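Local coordinates for protein neuroglobin (Symsagittifera roscoffensis, PDB 4B4Y) that binds haem and, as a neuroglobin of the globin family, probably takes up small gaseous ligands such as oxygen in the nervous system, at residues A[102-105]-A[106-109]; A[43-46]-A[47-51]. All blocks are in the same frame, centred on the assembly; numbering follows the deposited sequence.

Interactions 1 and 2 approach the same haem from its two faces. H103 of 102-109 ligates the iron on the proximal face, while F50 of 43-51 lies over the rim of the distal one. Their centres are 12 Å apart, and they meet beside the pyrrole edge: K107 O lies 3.9 Å from I49 CG2, and P109 CD 4.0 Å from I49 CD1. Both segments also reach the second subunit. K107 NZ of one chain is hydrogen-bonded to the carbonyl oxygens of F50 and P51 in the other, so the turn of interaction 1 meets the end of helix 46-49 of its partner across the dimer interface.

Interaction 1: residues A[102-105]-A[106-109]; sequences MHTK and KKVP. With HEM (protoporphyrin IX containing Fe), chain B.
H103 and V108 belong to the proximal wall of the globin haem pocket, the corner that in globin nomenclature joins the F and G helices. H103 is the proximal histidine: its NE2 coordinates the haem iron at 2.0 Å. The ring is turned so that its plane runs along the line of two opposed pyrrole nitrogens, with CE1 2.9 Å from haem NA and CD2 3.0 Å from haem NC. On the far side of the ring, ND1 is hydrogen-bonded to the carbonyl oxygen of L99, which helps to fix this rotation. Five residues on, V108 splits its two methyls between ligand and backbone. With CG1 anti to the backbone N (chi1 174°), that methyl reaches haem CAC, the vinyl carbon, at 3.4 Å, while CG2 rests 3.6 Å from the carbonyl oxygen of M102. M102 supports the same face further round, its extended chain bringing SD to 4.0 Å from haem CHA.

The backbone between them is tied by the carbonyl of T104. V108 N donates to T104 O at 2.7 Å and 161°, meeting it almost head-on at the oxygen; K107 N adds only weak bonds to this oxygen and to T104 OG1. One water donates to the carbonyl oxygens of both H103 and V108 and bridges the turn. K107 sends its ammonium group to backbone carbonyls of the second subunit, A53 among them.

Chemically, the hydrogen bond at ND1 would be expected to strengthen the imidazole as a donor to the iron. The iron sits in the plane of the four pyrrole nitrogens despite the eclipsed ring, whose CE1 and CD2 crowd NA and NC; that close approach would probably oppose any further draw of the iron toward the distal side.

Interaction 2: residues A[43-46]-A[47-51]; sequences NPET and FQIFP. With HEM (protoporphyrin IX containing Fe), chain B.
F50 lies between T46 and the haem. The CD2 side of its ring meets T46, 3.8 Å from CB and 3.3 Å from the carbonyl oxygen, whereas CE1 reaches haem CHD at 3.6 Å and a vinyl carbon, CBC, sits over one face. Having CG anti to the carbonyl carbon (chi1 -69°) turns the ring back across T46 to the haem rim. I49 and P51 add to this shell: I49 CG2 touches the haem methyl CMD at 3.6 Å, and P51 CD approaches propionate oxygen O1D.

These groups are placed by the short helix behind them. F50 N donates to T46 O at 2.9 Å and 166°, and E45 O accepts from both Q48 N and I49 N; I49 CD1 then lies alongside E45 CG. F47 N bonds to P44 O from above the carbonyl plane. Further back, a type I turn from N43 to T46 begins the helix. N43 O takes two bonds from T46, one from N and one from OG1 at 2.8 Å, so the buried hydroxyl is satisfied within the turn.

W52 stacks on the F50 ring and H71 meets it edge-to-face. Replacing F50 by an alanine would probably leave the haem edge at CHD without its aromatic neighbour and set H71 and W52 freer to turn.

A short helix led in by a proline turn and followed at once by a phenylalanine that packs on the distal face of the haem is the C helix and CD1 phenylalanine of the globin fold, here beside the oxygen pocket that F50 shares with H71.

Interaction 1: residues A[102-105]-A[106-109]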
loop_
_atom_site.group_PDB
_atom_site.type_symbol
_atom_site.label_atom_id
_atom_site.label_comp_id
_atom_site.label_asym_id
_atom_site.label_seq_id
_atom_site.Cartn_x
_atom_site.Cartn_y
_atom_site.Cartn_z
ATOM N N MET A 102 3.159 6.809 6.693
ATOM C CA MET A 102 1.848 6.452 6.203
ATOM C C MET A 102 0.743 7.083 7.039
ATOM O O MET A 102 -0.358 7.212 6.571
ATOM C CB MET A 102 1.629 4.925 6.104
ATOM C CG MET A 102 2.797 4.182 5.342
ATOM S SD MET A 102 2.752 2.452 5.696
ATOM C CE MET A 102 4.470 2.218 5.414
ATOM N N HIS A 103 1.041 7.609 8.199
ATOM C CA HIS A 103 -0.046 7.956 9.109
ATOM C C HIS A 103 -0.008 9.406 9.484
ATOM O O HIS A 103 -0.539 9.780 10.556
ATOM C CB HIS A 103 -0.050 7.024 10.352
ATOM C CG HIS A 103 -0.476 5.600 10.050
ATOM N ND1 HIS A 103 0.420 4.549 9.917
ATOM C CD2 HIS A 103 -1.720 5.050 9.903
ATOM C CE1 HIS A 103 -0.256 3.420 9.704
ATOM N NE2 HIS A 103 -1.565 3.690 9.705
ATOM N N THR A 104 0.627 10.237 8.644
ATOM C CA THR A 104 0.625 11.670 8.929
ATOM C C THR A 104 -0.801 12.272 8.839
ATOM O O THR A 104 -1.648 11.704 8.156
ATOM C CB THR A 104 1.525 12.503 7.976
ATOM O OG1 THR A 104 1.098 12.337 6.640
ATOM C CG2 THR A 104 3.008 12.112 8.070
ATOM N N LYS A 105 -1.022 13.427 9.492
ATOM C CA LYS A 105 -2.313 14.186 9.436
ATOM C C LYS A 105 -2.808 14.438 8.028
ATOM O O LYS A 105 -3.978 14.328 7.773
ATOM C CB LYS A 105 -2.225 15.517 10.212
ATOM C CG LYS A 105 -1.769 15.257 11.691
ATOM C CD LYS A 105 -2.117 16.353 12.670
ATOM C CE LYS A 105 -1.190 16.287 13.890
ATOM N NZ LYS A 105 -1.002 14.875 14.277
ATOM N N LYS A 106 -1.897 14.763 7.131
ATOM C CA LYS A 106 -2.201 14.997 5.719
ATOM C C LYS A 106 -2.679 13.708 5.038
ATOM O O LYS A 106 -3.512 13.737 4.125
ATOM C CB LYS A 106 -0.937 15.486 5.025
ATOM C CG LYS A 106 -1.144 16.542 3.975
ATOM C CD LYS A 106 0.246 17.040 3.403
ATOM C CE LYS A 106 0.272 18.546 3.022
ATOM N NZ LYS A 106 1.061 19.263 4.089
ATOM N N LYS A 107 -2.129 12.572 5.410
ATOM C CA LYS A 107 -2.626 11.327 4.744
ATOM C C LYS A 107 -3.789 10.678 5.485
ATOM O O LYS A 107 -4.656 10.054 4.866
ATOM C CB LYS A 107 -1.524 10.291 4.546
ATOM C CG LYS A 107 -0.400 10.746 3.578
ATOM C CD LYS A 107 0.704 9.677 3.458
ATOM C CE LYS A 107 1.974 10.220 2.781
ATOM N NZ LYS A 107 2.714 9.096 2.256
ATOM N N VAL A 108 -3.810 10.798 6.810
ATOM C CA VAL A 108 -4.885 10.147 7.566
ATOM C C VAL A 108 -5.523 11.201 8.488
ATOM O O VAL A 108 -4.890 11.676 9.432
ATOM C CB VAL A 108 -4.379 8.972 8.393
ATOM C CG1 VAL A 108 -5.511 8.420 9.271
ATOM C CG2 VAL A 108 -3.719 7.951 7.520
ATOM N N PRO A 109 -6.784 11.533 8.238
ATOM C CA PRO A 109 -7.424 12.523 9.098
ATOM C C PRO A 109 -7.359 12.041 10.547
ATOM O O PRO A 109 -7.723 10.887 10.889
ATOM C CB PRO A 109 -8.869 12.555 8.601
ATOM C CG PRO A 109 -8.766 12.176 7.079
ATOM C CD PRO A 109 -7.635 11.108 7.101
HETATM C CHA HEM B . -0.811 1.170 6.879
HETATM C CHB HEM B . -1.254 -0.207 11.464
HETATM C CHC HEM B . -4.411 3.468 12.159
HETATM C CHD HEM B . -4.747 4.050 7.405
HETATM C C1A HEM B . -0.638 0.485 8.057
HETATM C C2A HEM B . 0.342 -0.517 8.320
HETATM C C3A HEM B . 0.216 -0.902 9.566
HETATM C C4A HEM B . -0.797 -0.116 10.158
HETATM C CMA HEM B . 1.062 -1.967 10.346
HETATM C CAA HEM B . 1.365 -1.030 7.250
HETATM C CBA HEM B . 0.807 -2.299 6.646
HETATM C CGA HEM B . 1.575 -2.733 5.415
HETATM O O1A HEM B . 2.799 -2.712 5.353
HETATM O O2A HEM B . 0.926 -3.116 4.419
HETATM C C1B HEM B . -2.130 0.699 12.100
HETATM C C2B HEM B . -2.428 0.774 13.522
HETATM C C3B HEM B . -3.255 1.786 13.724
HETATM C C4B HEM B . -3.563 2.367 12.429
HETATM C CMB HEM B . -1.790 -0.182 14.567
HETATM C CAB HEM B . -3.883 2.224 15.063
HETATM C CBB HEM B . -3.118 2.796 15.998
HETATM C C1C HEM B . -4.841 3.878 10.915
HETATM C C2C HEM B . -6.033 4.692 10.609
HETATM C C3C HEM B . -6.167 4.771 9.300
HETATM C C4C HEM B . -5.053 4.064 8.739
HETATM C CMC HEM B . -7.025 5.275 11.649
HETATM C CAC HEM B . -7.278 5.568 8.514
HETATM C CBC HEM B . -7.686 5.069 7.343
HETATM C C1D HEM B . -3.612 3.511 6.825
HETATM C C2D HEM B . -3.105 3.754 5.465
HETATM C C3D HEM B . -1.933 2.856 5.394
HETATM C C4D HEM B . -1.812 2.108 6.625
HETATM C CMD HEM B . -3.649 4.619 4.323
HETATM C CAD HEM B . -1.058 2.559 4.178
HETATM C CBD HEM B . -2.305 1.633 4.423
HETATM C CGD HEM B . -2.192 0.742 3.336
HETATM O O1D HEM B . -3.208 0.046 3.134
HETATM O O2D HEM B . -1.068 0.890 2.746
HETATM N NA HEM B . -1.296 0.708 9.202
HETATM N NB HEM B . -2.823 1.679 11.501
HETATM N NC HEM B . -4.292 3.503 9.752
HETATM N ND HEM B . -2.761 2.610 7.456
HETATM FE FE HEM B . -2.749 2.138 9.436
HETATM O O HOH W 1 -3.072 11.169 11.417
#

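Interaction 2: residues A[43-46]-A[47-51]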
loop_
_atom_site.group_PDB
_atom_site.type_symbol
_atom_site.label_atom_id
_atom_site.label_comp_id
_atom_site.label_asym_id
_atom_site.label_seq_id
_atom_site.Cartn_x
_atom_site.Cartn_y
_atom_site.Cartn_z
ATOM N N ASN A 43 -16.959 4.378 8.394
ATOM C CA ASN A 43 -16.165 5.572 7.925
ATOM C C ASN A 43 -15.840 5.397 6.437
ATOM O O ASN A 43 -14.745 4.875 6.059
ATOM C CB ASN A 43 -14.902 5.673 8.708
ATOM C CG ASN A 43 -15.182 5.741 10.234
ATOM O OD1 ASN A 43 -15.421 6.820 10.790
ATOM N ND2 ASN A 43 -15.180 4.565 10.888
ATOM N N PRO A 44 -16.818 5.741 5.590
ATOM C CA PRO A 44 -16.786 5.331 4.181
ATOM C C PRO A 44 -15.647 5.990 3.482
ATOM O O PRO A 44 -15.136 5.420 2.521
ATOM C CB PRO A 44 -18.129 5.850 3.612
ATOM C CG PRO A 44 -18.961 6.212 4.862
ATOM C CD PRO A 44 -18.141 6.202 6.038
ATOM N N GLU A 45 -15.173 7.129 3.960
ATOM C CA GLU A 45 -13.975 7.682 3.320
ATOM C C GLU A 45 -12.707 6.831 3.338
ATOM O O GLU A 45 -11.726 7.179 2.623
ATOM C CB GLU A 45 -13.637 9.022 3.936
ATOM C CG GLU A 45 -13.199 8.988 5.440
ATOM C CD GLU A 45 -14.369 9.118 6.454
ATOM O OE1 GLU A 45 -15.423 8.467 6.258
ATOM O OE2 GLU A 45 -14.188 9.883 7.441
ATOM N N THR A 46 -12.676 5.744 4.137
ATOM C CA THR A 46 -11.507 4.886 4.145
ATOM C C THR A 46 -11.349 4.144 2.814
ATOM O O THR A 46 -10.308 3.495 2.525
ATOM C CB THR A 46 -11.673 3.781 5.233
ATOM O OG1 THR A 46 -12.896 3.141 4.958
ATOM C CG2 THR A 46 -11.771 4.370 6.633
ATOM N N PHE A 47 -12.406 4.131 2.019
ATOM C CA PHE A 47 -12.345 3.407 0.738
ATOM C C PHE A 47 -11.525 4.278 -0.253
ATOM O O PHE A 47 -11.027 3.728 -1.223
ATOM C CB PHE A 47 -13.715 3.215 0.111
ATOM C CG PHE A 47 -14.414 1.922 0.493
ATOM C CD1 PHE A 47 -15.136 1.833 1.659
ATOM C CD2 PHE A 47 -14.359 0.826 -0.310
ATOM C CE1 PHE A 47 -15.809 0.675 2.052
ATOM C CE2 PHE A 47 -15.033 -0.349 0.079
ATOM C CZ PHE A 47 -15.775 -0.385 1.286
ATOM N N GLN A 48 -11.383 5.581 -0.012
ATOM C CA GLN A 48 -10.440 6.413 -0.755
ATOM C C GLN A 48 -9.049 6.438 -0.105
ATOM O O GLN A 48 -8.108 6.493 -0.833
ATOM C CB GLN A 48 -10.887 7.876 -0.930
ATOM C CG GLN A 48 -12.338 8.019 -1.407
ATOM C CD GLN A 48 -12.796 6.979 -2.468
ATOM O OE1 GLN A 48 -12.025 6.613 -3.429
ATOM N NE2 GLN A 48 -14.074 6.479 -2.295
ATOM N N ILE A 49 -8.929 6.250 1.221
ATOM C CA ILE A 49 -7.618 6.292 1.903
ATOM C C ILE A 49 -6.826 4.960 1.771
ATOM O O ILE A 49 -5.658 4.973 1.450
ATOM C CB ILE A 49 -7.835 6.656 3.374
ATOM C CG1 ILE A 49 -8.517 8.037 3.437
ATOM C CG2 ILE A 49 -6.528 6.702 4.114
ATOM C CD1 ILE A 49 -9.275 8.305 4.812
ATOM N N PHE A 50 -7.467 3.802 1.952
ATOM C CA PHE A 50 -6.819 2.558 1.710
ATOM C C PHE A 50 -6.729 2.369 0.180
ATOM O O PHE A 50 -7.729 2.261 -0.516
ATOM C CB PHE A 50 -7.603 1.407 2.306
ATOM C CG PHE A 50 -7.620 1.371 3.829
ATOM C CD1 PHE A 50 -6.423 1.261 4.552
ATOM C CD2 PHE A 50 -8.839 1.323 4.514
ATOM C CE1 PHE A 50 -6.402 1.193 5.964
ATOM C CE2 PHE A 50 -8.889 1.254 5.939
ATOM C CZ PHE A 50 -7.691 1.167 6.677
ATOM N N PRO A 51 -5.506 2.263 -0.349
ATOM C CA PRO A 51 -5.433 2.193 -1.819
ATOM C C PRO A 51 -6.025 0.927 -2.352
ATOM O O PRO A 51 -6.548 0.959 -3.423
ATOM C CB PRO A 51 -3.902 2.184 -2.139
ATOM C CG PRO A 51 -3.229 2.624 -0.804
ATOM C CD PRO A 51 -4.189 2.178 0.314
HETATM C CHA HEM B . -0.811 1.170 6.879
HETATM C CHB HEM B . -1.254 -0.207 11.464
HETATM C CHC HEM B . -4.411 3.468 12.159
HETATM C CHD HEM B . -4.747 4.050 7.405
HETATM C C1A HEM B . -0.638 0.485 8.057
HETATM C C2A HEM B . 0.342 -0.517 8.320
HETATM C C3A HEM B . 0.216 -0.902 9.566
HETATM C C4A HEM B . -0.797 -0.116 10.158
HETATM C CMA HEM B . 1.062 -1.967 10.346
HETATM C CAA HEM B . 1.365 -1.030 7.250
HETATM C CBA HEM B . 0.807 -2.299 6.646
HETATM C CGA HEM B . 1.575 -2.733 5.415
HETATM O O1A HEM B . 2.799 -2.712 5.353
HETATM O O2A HEM B . 0.926 -3.116 4.419
HETATM C C1B HEM B . -2.130 0.699 12.100
HETATM C C2B HEM B . -2.428 0.774 13.522
HETATM C C3B HEM B . -3.255 1.786 13.724
HETATM C C4B HEM B . -3.563 2.367 12.429
HETATM C CMB HEM B . -1.790 -0.182 14.567
HETATM C CAB HEM B . -3.883 2.224 15.063
HETATM C CBB HEM B . -3.118 2.796 15.998
HETATM C C1C HEM B . -4.841 3.878 10.915
HETATM C C2C HEM B . -6.033 4.692 10.609
HETATM C C3C HEM B . -6.167 4.771 9.300
HETATM C C4C HEM B . -5.053 4.064 8.739
HETATM C CMC HEM B . -7.025 5.275 11.649
HETATM C CAC HEM B . -7.278 5.568 8.514
HETATM C CBC HEM B . -7.686 5.069 7.343
HETATM C C1D HEM B . -3.612 3.511 6.825
HETATM C C2D HEM B . -3.105 3.754 5.465
HETATM C C3D HEM B . -1.933 2.856 5.394
HETATM C C4D HEM B . -1.812 2.108 6.625
HETATM C CMD HEM B . -3.649 4.619 4.323
HETATM C CAD HEM B . -1.058 2.559 4.178
HETATM C CBD HEM B . -2.305 1.633 4.423
HETATM C CGD HEM B . -2.192 0.742 3.336
HETATM O O1D HEM B . -3.208 0.046 3.134
HETATM O O2D HEM B . -1.068 0.890 2.746
HETATM N NA HEM B . -1.296 0.708 9.202
HETATM N NB HEM B . -2.823 1.679 11.501
HETATM N NC HEM B . -4.292 3.503 9.752
HETATM N ND HEM B . -2.761 2.610 7.456
HETATM FE FE HEM B . -2.749 2.138 9.436
#